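GCN5-related N-acetyltransferase:Aminotransferase, class-II (Rhodopseudomonas palustris, PDB 2FIW) binds acetyl coenzyme A and probably transfers its acetyl group to an amine of a still unidentified acceptor, as expected of a GCN5-related N-acetyltransferase. Local coordinates at residues 8-13 / 64-69; 119-125 / 152-158. All blocks are in the same frame, centred on the assembly; numbering follows the deposited sequence.

Contact 1: residues 8-13 / 64-69; sequences PALRPY and TLIATL. With SO4 (sulfate ion), chain B.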
ATOM      1  N   PRO A   8       2.925 -15.143  -1.933  1.00 39.22           N
ATOM      2  CA  PRO A   8       3.646 -14.699  -3.117  1.00 38.40           C
ATOM      3  C   PRO A   8       5.144 -14.474  -2.843  1.00 37.57           C
ATOM      4  O   PRO A   8       5.555 -14.295  -1.692  1.00 36.98           O
ATOM      5  CB  PRO A   8       2.953 -13.377  -3.479  1.00 38.30           C
ATOM      6  CG  PRO A   8       2.360 -12.899  -2.221  1.00 38.59           C
ATOM      7  CD  PRO A   8       2.031 -14.104  -1.396  1.00 38.94           C
ATOM      8  N   ALA A   9       5.937 -14.521  -3.911  1.00 36.94           N
ATOM      9  CA  ALA A   9       7.323 -14.098  -3.878  1.00 36.35           C
ATOM     10  C   ALA A   9       7.367 -12.582  -3.778  1.00 36.22           C
ATOM     11  O   ALA A   9       6.514 -11.883  -4.334  1.00 36.67           O
ATOM     12  CB  ALA A   9       8.028 -14.554  -5.119  1.00 35.87           C
ATOM     13  N   LEU A  10       8.355 -12.078  -3.051  1.00 35.95           N
ATOM     14  CA  LEU A  10       8.565 -10.646  -2.882  1.00 34.86           C
ATOM     15  C   LEU A  10       9.987 -10.316  -3.317  1.00 34.54           C
ATOM     16  O   LEU A  10      10.922 -11.065  -3.029  1.00 34.30           O
ATOM     17  CB  LEU A  10       8.361 -10.233  -1.422  1.00 34.67           C
ATOM     18  CG  LEU A  10       7.079 -10.606  -0.667  1.00 34.44           C
ATOM     19  CD1 LEU A  10       7.098 -10.003   0.740  1.00 32.38           C
ATOM     20  CD2 LEU A  10       5.832 -10.150  -1.395  1.00 33.10           C
ATOM     21  N   ARG A  11      10.144  -9.213  -4.035  1.00 33.80           N
ATOM     22  CA  ARG A  11      11.461  -8.739  -4.426  1.00 33.56           C
ATOM     23  C   ARG A  11      11.494  -7.220  -4.380  1.00 32.93           C
ATOM     24  O   ARG A  11      10.459  -6.579  -4.581  1.00 32.43           O
ATOM     25  CB  ARG A  11      11.811  -9.235  -5.830  1.00 33.69           C
ATOM     26  CG  ARG A  11      10.775  -8.872  -6.883  1.00 34.74           C
ATOM     27  CD  ARG A  11      11.246  -9.243  -8.250  1.00 36.47           C
ATOM     28  NE  ARG A  11      10.367  -8.694  -9.279  1.00 38.35           N
ATOM     29  CZ  ARG A  11      10.425  -7.454  -9.762  1.00 36.25           C
ATOM     30  NH1 ARG A  11      11.315  -6.572  -9.301  1.00 33.76           N
ATOM     31  NH2 ARG A  11       9.557  -7.096 -10.699  1.00 36.45           N
ATOM     32  N   PRO A  12      12.680  -6.634  -4.102  1.00 32.61           N
ATOM     33  CA  PRO A  12      12.789  -5.174  -4.106  1.00 32.17           C
ATOM     34  C   PRO A  12      12.435  -4.530  -5.452  1.00 31.86           C
ATOM     35  O   PRO A  12      12.546  -5.159  -6.517  1.00 31.05           O
ATOM     36  CB  PRO A  12      14.261  -4.943  -3.750  1.00 32.23           C
ATOM     37  CG  PRO A  12      14.621  -6.140  -2.951  1.00 31.21           C
ATOM     38  CD  PRO A  12      13.966  -7.245  -3.718  1.00 32.34           C
ATOM     39  N   TYR A  13      11.960  -3.293  -5.362  1.00 31.57           N
ATOM     40  CA  TYR A  13      11.570  -2.509  -6.506  1.00 31.45           C
ATOM     41  C   TYR A  13      12.792  -2.086  -7.337  1.00 31.75           C
ATOM     42  O   TYR A  13      13.782  -1.572  -6.805  1.00 31.37           O
ATOM     43  CB  TYR A  13      10.796  -1.283  -6.017  1.00 31.39           C
ATOM     44  CG  TYR A  13      10.593  -0.191  -7.052  1.00 31.06           C
ATOM     45  CD1 TYR A  13      11.330   1.002  -6.986  1.00 31.05           C
ATOM     46  CD2 TYR A  13       9.680  -0.356  -8.104  1.00 29.47           C
ATOM     47  CE1 TYR A  13      11.159   1.997  -7.930  1.00 30.89           C
ATOM     48  CE2 TYR A  13       9.503   0.638  -9.052  1.00 30.04           C
ATOM     49  CZ  TYR A  13      10.239   1.815  -8.946  1.00 30.17           C
ATOM     50  OH  TYR A  13      10.071   2.805  -9.861  1.00 30.39           O
ATOM     51  N   THR A  64      10.779  -0.478  -0.983  1.00 32.46           N
ATOM     52  CA  THR A  64       9.623  -0.857  -1.787  1.00 32.25           C
ATOM     53  C   THR A  64       9.767  -2.284  -2.295  1.00 32.34           C
ATOM     54  O   THR A  64      10.739  -2.626  -2.965  1.00 32.44           O
ATOM     55  CB  THR A  64       9.417   0.134  -2.999  1.00 32.32           C
ATOM     56  OG1 THR A  64       9.406   1.471  -2.515  1.00 30.67           O
ATOM     57  CG2 THR A  64       8.103  -0.132  -3.736  1.00 31.33           C
ATOM     58  N   LEU A  65       8.779  -3.104  -1.964  1.00 32.18           N
ATOM     59  CA  LEU A  65       8.765  -4.508  -2.333  1.00 32.27           C
ATOM     60  C   LEU A  65       7.648  -4.755  -3.325  1.00 32.22           C
ATOM     61  O   LEU A  65       6.584  -4.149  -3.220  1.00 31.83           O
ATOM     62  CB  LEU A  65       8.561  -5.385  -1.083  1.00 32.14           C
ATOM     63  CG  LEU A  65       9.711  -5.520  -0.061  1.00 31.70           C
ATOM     64  CD1 LEU A  65       9.212  -6.063   1.288  1.00 27.72           C
ATOM     65  CD2 LEU A  65      10.823  -6.403  -0.647  1.00 27.72           C
ATOM     66  N   ILE A  66       7.897  -5.656  -4.272  1.00 32.70           N
ATOM     67  CA  ILE A  66       6.919  -6.050  -5.263  1.00 32.91           C
ATOM     68  C   ILE A  66       6.524  -7.510  -5.064  1.00 33.85           C
ATOM     69  O   ILE A  66       7.385  -8.382  -5.008  1.00 33.99           O
ATOM     70  CB  ILE A  66       7.464  -5.843  -6.680  1.00 32.86           C
ATOM     71  CG1 ILE A  66       7.604  -4.348  -6.961  1.00 32.75           C
ATOM     72  CG2 ILE A  66       6.552  -6.510  -7.719  1.00 32.03           C
ATOM     73  CD1 ILE A  66       8.001  -4.034  -8.358  1.00 33.40           C
ATOM     74  N   ALA A  67       5.219  -7.764  -4.946  1.00 34.87           N
ATOM     75  CA  ALA A  67       4.702  -9.128  -4.854  1.00 35.44           C
ATOM     76  C   ALA A  67       4.468  -9.680  -6.253  1.00 36.63           C
ATOM     77  O   ALA A  67       3.862  -9.014  -7.106  1.00 36.75           O
ATOM     78  CB  ALA A  67       3.439  -9.180  -4.036  1.00 34.44           C
ATOM     79  N   THR A  68       4.969 -10.893  -6.487  1.00 37.87           N
ATOM     80  CA  THR A  68       4.785 -11.578  -7.766  1.00 38.98           C
ATOM     81  C   THR A  68       3.987 -12.887  -7.620  1.00 39.68           C
ATOM     82  O   THR A  68       3.991 -13.523  -6.564  1.00 39.66           O
ATOM     83  CB  THR A  68       6.140 -11.789  -8.545  1.00 38.71           C
ATOM     84  OG1 THR A  68       7.188 -12.132  -7.635  1.00 41.54           O
ATOM     85  CG2 THR A  68       6.566 -10.536  -9.237  1.00 38.11           C
ATOM     86  N   LEU A  69       3.249 -13.238  -8.672  1.00 41.04           N
ATOM     87  CA  LEU A  69       2.664 -14.573  -8.827  1.00 42.09           C
ATOM     88  C   LEU A  69       3.005 -14.997 -10.247  1.00 43.52           C
ATOM     89  O   LEU A  69       2.836 -14.204 -11.177  1.00 43.94           O
ATOM     90  CB  LEU A  69       1.155 -14.568  -8.613  1.00 41.78           C
ATOM     91  CG  LEU A  69       0.630 -14.183  -7.226  1.00 41.17           C
ATOM     92  CD1 LEU A  69      -0.873 -13.987  -7.294  1.00 39.88           C
ATOM     93  CD2 LEU A  69       1.002 -15.209  -6.152  1.00 39.60           C
TER
HETATM   94  S   SO4 B 201       6.523 -15.736  -8.443  1.00 83.82           S
HETATM   95  O1  SO4 B 201       6.729 -14.452  -7.795  1.00 84.28           O
HETATM   96  O2  SO4 B 201       5.850 -16.633  -7.484  1.00 83.87           O
HETATM   97  O3  SO4 B 201       5.630 -15.551  -9.560  1.00 83.65           O
HETATM   98  O4  SO4 B 201       7.804 -16.207  -8.980  1.00 81.80           O

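Contact 2: residues 119-125 / 152-158; sequences LTVDASD and ANTTMTK. With ACO (acetyl coenzyme *a), chain C.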
ATOM      1  N   LEU A 119       5.023   0.785  14.302  1.00 50.99           N
ATOM      2  CA  LEU A 119       4.706   0.993  12.889  1.00 49.64           C
ATOM      3  C   LEU A 119       3.460   1.864  12.740  1.00 48.37           C
ATOM      4  O   LEU A 119       2.507   1.761  13.523  1.00 48.40           O
ATOM      5  CB  LEU A 119       4.488  -0.339  12.156  1.00 50.02           C
ATOM      6  CG  LEU A 119       5.563  -0.858  11.181  1.00 51.60           C
ATOM      7  CD1 LEU A 119       4.922  -1.655  10.065  1.00 52.62           C
ATOM      8  CD2 LEU A 119       6.367   0.250  10.528  1.00 52.57           C
ATOM      9  N   THR A 120       3.457   2.721  11.728  1.00 46.40           N
ATOM     10  CA  THR A 120       2.320   3.608  11.524  1.00 44.35           C
ATOM     11  C   THR A 120       1.914   3.671  10.049  1.00 42.99           C
ATOM     12  O   THR A 120       2.753   3.536   9.164  1.00 42.71           O
ATOM     13  CB  THR A 120       2.552   5.002  12.176  1.00 43.99           C
ATOM     14  OG1 THR A 120       1.444   5.862  11.899  1.00 44.59           O
ATOM     15  CG2 THR A 120       3.830   5.651  11.668  1.00 44.62           C
ATOM     16  N   VAL A 121       0.613   3.832   9.811  1.00 41.28           N
ATOM     17  CA  VAL A 121       0.033   3.925   8.474  1.00 39.60           C
ATOM     18  C   VAL A 121      -1.108   4.937   8.519  1.00 38.94           C
ATOM     19  O   VAL A 121      -1.819   5.009   9.504  1.00 38.25           O
ATOM     20  CB  VAL A 121      -0.449   2.527   7.927  1.00 39.42           C
ATOM     21  CG1 VAL A 121      -1.577   1.911   8.778  1.00 38.97           C
ATOM     22  CG2 VAL A 121      -0.877   2.615   6.474  1.00 38.59           C
ATOM     23  N   ASP A 122      -1.236   5.747   7.468  1.00 38.44           N
ATOM     24  CA  ASP A 122      -2.424   6.565   7.245  1.00 37.58           C
ATOM     25  C   ASP A 122      -3.326   5.791   6.284  1.00 37.26           C
ATOM     26  O   ASP A 122      -3.212   5.928   5.059  1.00 36.61           O
ATOM     27  CB  ASP A 122      -2.042   7.924   6.643  1.00 37.82           C
ATOM     28  CG  ASP A 122      -1.363   8.848   7.647  1.00 38.26           C
ATOM     29  OD1 ASP A 122      -1.616   8.723   8.863  1.00 37.45           O
ATOM     30  OD2 ASP A 122      -0.573   9.716   7.213  1.00 39.57           O
ATOM     31  N   ALA A 123      -4.218   4.977   6.853  1.00 37.02           N
ATOM     32  CA  ALA A 123      -4.969   3.993   6.080  1.00 36.99           C
ATOM     33  C   ALA A 123      -6.155   4.628   5.393  1.00 36.91           C
ATOM     34  O   ALA A 123      -6.892   5.376   6.019  1.00 36.94           O
ATOM     35  CB  ALA A 123      -5.440   2.853   6.989  1.00 36.94           C
ATOM     36  N   SER A 124      -6.331   4.327   4.109  1.00 36.98           N
ATOM     37  CA  SER A 124      -7.546   4.679   3.380  1.00 37.31           C
ATOM     38  C   SER A 124      -8.751   3.945   3.979  1.00 37.59           C
ATOM     39  O   SER A 124      -8.592   2.900   4.602  1.00 37.62           O
ATOM     40  CB  SER A 124      -7.395   4.338   1.904  1.00 37.57           C
ATOM     41  OG  SER A 124      -7.263   2.935   1.714  1.00 37.62           O
ATOM     42  N   ASP A 125      -9.949   4.504   3.806  1.00 37.84           N
ATOM     43  CA  ASP A 125     -11.150   4.007   4.479  1.00 37.47           C
ATOM     44  C   ASP A 125     -11.476   2.570   4.107  1.00 37.66           C
ATOM     45  O   ASP A 125     -12.018   1.826   4.914  1.00 37.90           O
ATOM     46  CB  ASP A 125     -12.355   4.912   4.184  1.00 37.47           C
ATOM     47  CG  ASP A 125     -12.252   6.298   4.852  1.00 38.34           C
ATOM     48  OD1 ASP A 125     -11.236   6.595   5.534  1.00 37.86           O
ATOM     49  OD2 ASP A 125     -13.205   7.093   4.693  1.00 38.71           O
ATOM     50  N   ALA A 152     -10.454  11.491   3.109  1.00 35.25           N
ATOM     51  CA  ALA A 152     -10.301  11.063   4.498  1.00 35.42           C
ATOM     52  C   ALA A 152      -9.364   9.857   4.580  1.00 36.12           C
ATOM     53  O   ALA A 152      -9.244   9.088   3.619  1.00 35.99           O
ATOM     54  CB  ALA A 152     -11.636  10.727   5.110  1.00 34.70           C
ATOM     55  N   ASN A 153      -8.679   9.734   5.718  1.00 36.62           N
ATOM     56  CA  ASN A 153      -8.002   8.506   6.106  1.00 37.45           C
ATOM     57  C   ASN A 153      -7.832   8.478   7.606  1.00 38.18           C
ATOM     58  O   ASN A 153      -8.258   9.398   8.288  1.00 38.72           O
ATOM     59  CB  ASN A 153      -6.668   8.273   5.356  1.00 37.39           C
ATOM     60  CG  ASN A 153      -5.620   9.326   5.651  1.00 36.15           C
ATOM     61  OD1 ASN A 153      -5.380   9.690   6.803  1.00 34.88           O
ATOM     62  ND2 ASN A 153      -4.973   9.803   4.601  1.00 34.38           N
ATOM     63  N   THR A 154      -7.245   7.407   8.120  1.00 38.99           N
ATOM     64  CA  THR A 154      -7.066   7.238   9.547  1.00 39.54           C
ATOM     65  C   THR A 154      -5.634   6.797   9.816  1.00 40.18           C
ATOM     66  O   THR A 154      -5.134   5.831   9.209  1.00 40.22           O
ATOM     67  CB  THR A 154      -8.046   6.183  10.116  1.00 39.22           C
ATOM     68  OG1 THR A 154      -9.342   6.388   9.559  1.00 40.10           O
ATOM     69  CG2 THR A 154      -8.162   6.282  11.627  1.00 38.94           C
ATOM     70  N   THR A 155      -4.987   7.513  10.728  1.00 40.74           N
ATOM     71  CA  THR A 155      -3.698   7.110  11.269  1.00 41.12           C
ATOM     72  C   THR A 155      -3.953   5.954  12.223  1.00 41.72           C
ATOM     73  O   THR A 155      -4.807   6.037  13.090  1.00 41.54           O
ATOM     74  CB  THR A 155      -3.001   8.279  11.995  1.00 40.85           C
ATOM     75  OG1 THR A 155      -2.919   9.397  11.110  1.00 39.89           O
ATOM     76  CG2 THR A 155      -1.598   7.888  12.446  1.00 40.57           C
HETATM   77  N   MSE A 156      -3.237   4.859  12.006  1.00 42.69           N
HETATM   78  CA  MSE A 156      -3.394   3.633  12.775  1.00 43.88           C
HETATM   79  C   MSE A 156      -1.994   3.140  13.082  1.00 44.53           C
HETATM   80  O   MSE A 156      -1.125   3.165  12.212  1.00 44.19           O
HETATM   81  CB  MSE A 156      -4.147   2.564  11.972  1.00 44.07           C
HETATM   82  CG  MSE A 156      -5.415   3.056  11.294  1.00 43.56           C
HETATM   83 SE   MSE A 156      -6.448   1.640  10.536  0.70 44.80          SE
HETATM   84  CE  MSE A 156      -7.695   2.661   9.627  1.00 46.79           C
ATOM     85  N   THR A 157      -1.771   2.713  14.319  1.00 45.47           N
ATOM     86  CA  THR A 157      -0.429   2.302  14.753  1.00 46.79           C
ATOM     87  C   THR A 157      -0.411   0.868  15.266  1.00 47.12           C
ATOM     88  O   THR A 157      -1.407   0.383  15.799  1.00 47.02           O
ATOM     89  CB  THR A 157       0.145   3.247  15.840  1.00 46.70           C
ATOM     90  OG1 THR A 157      -0.726   3.243  16.976  1.00 48.12           O
ATOM     91  CG2 THR A 157       0.283   4.681  15.319  1.00 46.07           C
ATOM     92  N   LYS A 158       0.719   0.196  15.075  1.00 48.20           N
ATOM     93  CA  LYS A 158       0.931  -1.144  15.607  1.00 49.37           C
ATOM     94  C   LYS A 158       2.248  -1.232  16.375  1.00 50.77           C
ATOM     95  O   LYS A 158       3.304  -0.834  15.862  1.00 50.38           O
ATOM     96  CB  LYS A 158       0.918  -2.182  14.485  1.00 49.16           C
ATOM     97  CG  LYS A 158       0.943  -3.634  14.974  1.00 48.17           C
ATOM     98  CD  LYS A 158       1.177  -4.591  13.832  1.00 45.46           C
ATOM     99  CE  LYS A 158       1.161  -6.026  14.299  1.00 45.64           C
ATOM    100  NZ  LYS A 158       1.165  -6.966  13.139  1.00 45.03           N
TER
HETATM  101  N1A ACO C 200     -10.790 -16.632   1.416  1.00 75.65           N
HETATM  102  C2A ACO C 200     -11.415 -15.633   2.071  1.00 75.21           C
HETATM  103  N3A ACO C 200     -10.754 -14.525   2.457  1.00 75.42           N
HETATM  104  C4A ACO C 200      -9.419 -14.351   2.202  1.00 75.58           C
HETATM  105  C5A ACO C 200      -8.707 -15.331   1.531  1.00 75.66           C
HETATM  106  C6A ACO C 200      -9.464 -16.552   1.117  1.00 75.66           C
HETATM  107  N6A ACO C 200      -8.848 -17.565   0.458  1.00 75.39           N
HETATM  108  N7A ACO C 200      -7.429 -14.905   1.419  1.00 74.97           N
HETATM  109  C8A ACO C 200      -7.354 -13.685   2.004  1.00 75.13           C
HETATM  110  N9A ACO C 200      -8.563 -13.360   2.484  1.00 74.85           N
HETATM  111  C1B ACO C 200      -8.982 -12.122   3.195  1.00 73.98           C
HETATM  112  C2B ACO C 200      -8.216 -11.815   4.467  1.00 72.43           C
HETATM  113  O2B ACO C 200      -8.747 -12.542   5.576  1.00 72.08           O
HETATM  114  C3B ACO C 200      -8.448 -10.319   4.608  1.00 71.99           C
HETATM  115  O3B ACO C 200      -9.565 -10.041   5.454  1.00 74.48           O
HETATM  116  P3B ACO C 200      -9.713  -8.642   6.260  1.00 78.25           P
HETATM  117  O7A ACO C 200     -10.131  -7.579   5.250  1.00 77.57           O
HETATM  118  O8A ACO C 200      -8.337  -8.386   6.831  1.00 78.43           O
HETATM  119  O9A ACO C 200     -10.772  -8.973   7.289  1.00 77.56           O
HETATM  120  C4B ACO C 200      -8.727  -9.810   3.187  1.00 68.95           C
HETATM  121  O4B ACO C 200      -8.880 -10.963   2.357  1.00 71.09           O
HETATM  122  C5B ACO C 200      -7.590  -8.952   2.631  1.00 63.02           C
HETATM  123  O5B ACO C 200      -6.354  -9.638   2.878  1.00 54.79           O
HETATM  124  P1A ACO C 200      -5.218  -9.836   1.757  1.00 48.53           P
HETATM  125  O1A ACO C 200      -5.714 -10.796   0.695  1.00 49.51           O
HETATM  126  O2A ACO C 200      -3.958 -10.131   2.538  1.00 48.16           O
HETATM  127  O3A ACO C 200      -5.117  -8.335   1.168  1.00 45.60           O
HETATM  128  P2A ACO C 200      -5.264  -7.968  -0.375  1.00 41.65           P
HETATM  129  O4A ACO C 200      -6.706  -8.153  -0.760  1.00 44.71           O
HETATM  130  O5A ACO C 200      -4.189  -8.706  -1.121  1.00 42.12           O
HETATM  131  O6A ACO C 200      -4.903  -6.389  -0.412  1.00 43.66           O
HETATM  132  CBP ACO C 200      -5.384  -3.990   0.046  1.00 45.02           C
HETATM  133  CCP ACO C 200      -5.311  -5.432   0.577  1.00 43.57           C
HETATM  134  CDP ACO C 200      -5.983  -3.123   1.147  1.00 43.26           C
HETATM  135  CEP ACO C 200      -3.991  -3.500  -0.315  1.00 45.09           C
HETATM  136  CAP ACO C 200      -6.243  -3.908  -1.239  1.00 44.88           C
HETATM  137  OAP ACO C 200      -7.634  -4.155  -0.968  1.00 45.36           O
HETATM  138  C9P ACO C 200      -6.094  -2.667  -2.114  1.00 44.20           C
HETATM  139  O9P ACO C 200      -5.166  -2.626  -3.065  1.00 43.50           O
HETATM  140  N8P ACO C 200      -6.879  -1.683  -1.953  1.00 43.74           N
HETATM  141  C7P ACO C 200      -6.969  -0.417  -2.693  1.00 45.27           C
HETATM  142  C6P ACO C 200      -5.793   0.533  -2.458  1.00 44.80           C
HETATM  143  C5P ACO C 200      -5.736   0.884  -1.002  1.00 46.14           C
HETATM  144  O5P ACO C 200      -6.753   1.160  -0.379  1.00 47.39           O
HETATM  145  N4P ACO C 200      -4.534   0.859  -0.448  1.00 46.34           N
HETATM  146  C3P ACO C 200      -4.244   1.133   0.945  1.00 48.95           C
HETATM  147  C2P ACO C 200      -4.088   2.638   1.089  1.00 51.29           C
HETATM  148  S1P ACO C 200      -3.252   2.831   2.618  1.00 52.22           S
HETATM  149  C   ACO C 200      -1.681   3.195   2.197  1.00 52.42           C
HETATM  150  O   ACO C 200      -1.242   2.875   1.098  1.00 51.94           O
HETATM  151  CH3 ACO C 200      -0.929   3.845   3.073  1.00 52.75           C
HETATM  152  O   HOH W   1      -1.895  10.727   4.574  1.00 51.69           O
HETATM  153  O   HOH W   2      -9.484   5.289   7.161  1.00 33.24           O

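Contact 1: residues 8-13 / 64-69
Arg-11 and Ile-66 face each other in a hydrogen-bonded pair of the antiparallel ladder that joins the edge strand 9-12 to strand 63-69 in the mixed sheet of the GNAT fold. Their side chains run alongside one another off the same face. Ile-66 CG2 lies 4.2 Å above the guanidinium plane of Arg-11, offset toward its rim, so an aliphatic branch covers part of one face of the charged group. Arg-11 takes a chi1 of 55°, which sets CG between the backbone N and the carbonyl carbon; from there the extended chain carries NH1 to a salt bridge with Asp-17.

The other branch of Ile-66 serves Tyr-13: Ile-66 CD1 meets the ring at its edge, 4.1 Å from Tyr-13 CD2. Tyr-13 also lies alongside Thr-64, CB to CB at 3.6 Å, and its ring reaches helices 18-32 and 52-60. Thr-64 sends OG1 the other way, to Leu-59 O and Ser-78 OG.

On the opposite face, Leu-10 CD2 rests on Ala-67 CB at 3.7 Å, and Leu-10 and Leu-65 both touch Ala-106 of helix 99-112. The ladder is uneven along its length. Ile-66 N reaches Arg-11 O in a short, nearly straight bond, whereas at the Pro-8 end Ala-9 N makes only a weak bond to Thr-68 O, 3.4 Å long and bent to 128°.

Contact 2: residues 119-125 / 152-158
Strands 119-123 and 152-158 run antiparallel at 162°, their axes approaching to 4.3 Å, and Leu-119/Lys-158, Val-121/Met-156 and Ala-123/Thr-154 form successive hydrogen-bonded pairs. Side chains alternate between two unlike faces. On one, the Asp-122 and Thr-155 side chains stand abreast, and Thr-155 OG1 donates to Asp-122 OD1 at 2.7 Å, nearly along the C-O axis of the carboxylate. Thr-155 OG1 also receives Asn-142 ND2, so two hydrogen bonds hold this hydroxyl, one given and one received. Asn-153 crosses Asp-122 obliquely, yet the amide and carboxylate planes are nearly parallel, 6° apart, and displaced from one another; a water joins the two groups, donating to Asp-122 OD2 and accepting from Asn-153 ND2. Asn-153 OD1 is held by Asn-142.

The other face belongs to the cofactor side of the GNAT fold, where strand 118-123 supplies residues of the acetyl coenzyme A pocket. With its CG2 anti to the backbone N, Val-121 brings that methyl within 3.6 Å of the acetyl methyl carbon CH3 of the ligand. On the same face of the partner strand, the selenomethionine Met-156, extended beyond CG, lays its CE 3.5 Å from Ala-123 CB, and Phe-131 of helix 128-132 touches Val-121, Ala-123 and Met-156 alike. Beyond the ladder Ser-124 OG stands 2.8 Å from O5P of the pantetheine arm, with Asn-126 OD1 a second acceptor within reach of its one proton.

A second water ties the end of the ladder together, donating to Ala-123 O and to Asp-125 OD1 and accepting from Thr-154 OG1. The carboxylate of Asp-125 forms a salt bridge with Arg-141, while its backbone N is hydrogen-bonded to Tyr-37 OH.

Overall arrangement
Both contacts are antiparallel ladders of one seven-stranded sheet, their centres 22 Å apart on opposite sides of the chain's centre and their nearest atoms about 11 Å apart. Contact 1 fastens an edge strand, whereas contact 2 joins two interior strands, although each is only partly buried. Helix 99-112 links them: it packs against Leu-10 and Leu-65, and its Glu-108 pairs with Lys-158 of 152-158. Their chemistry diverges with position. Contact 1 relies on aliphatic packing and a charge paired outside the ladder; contact 2 adds a direct side-chain hydrogen bond and bridging waters, and touches the acetyl end of the cofactor.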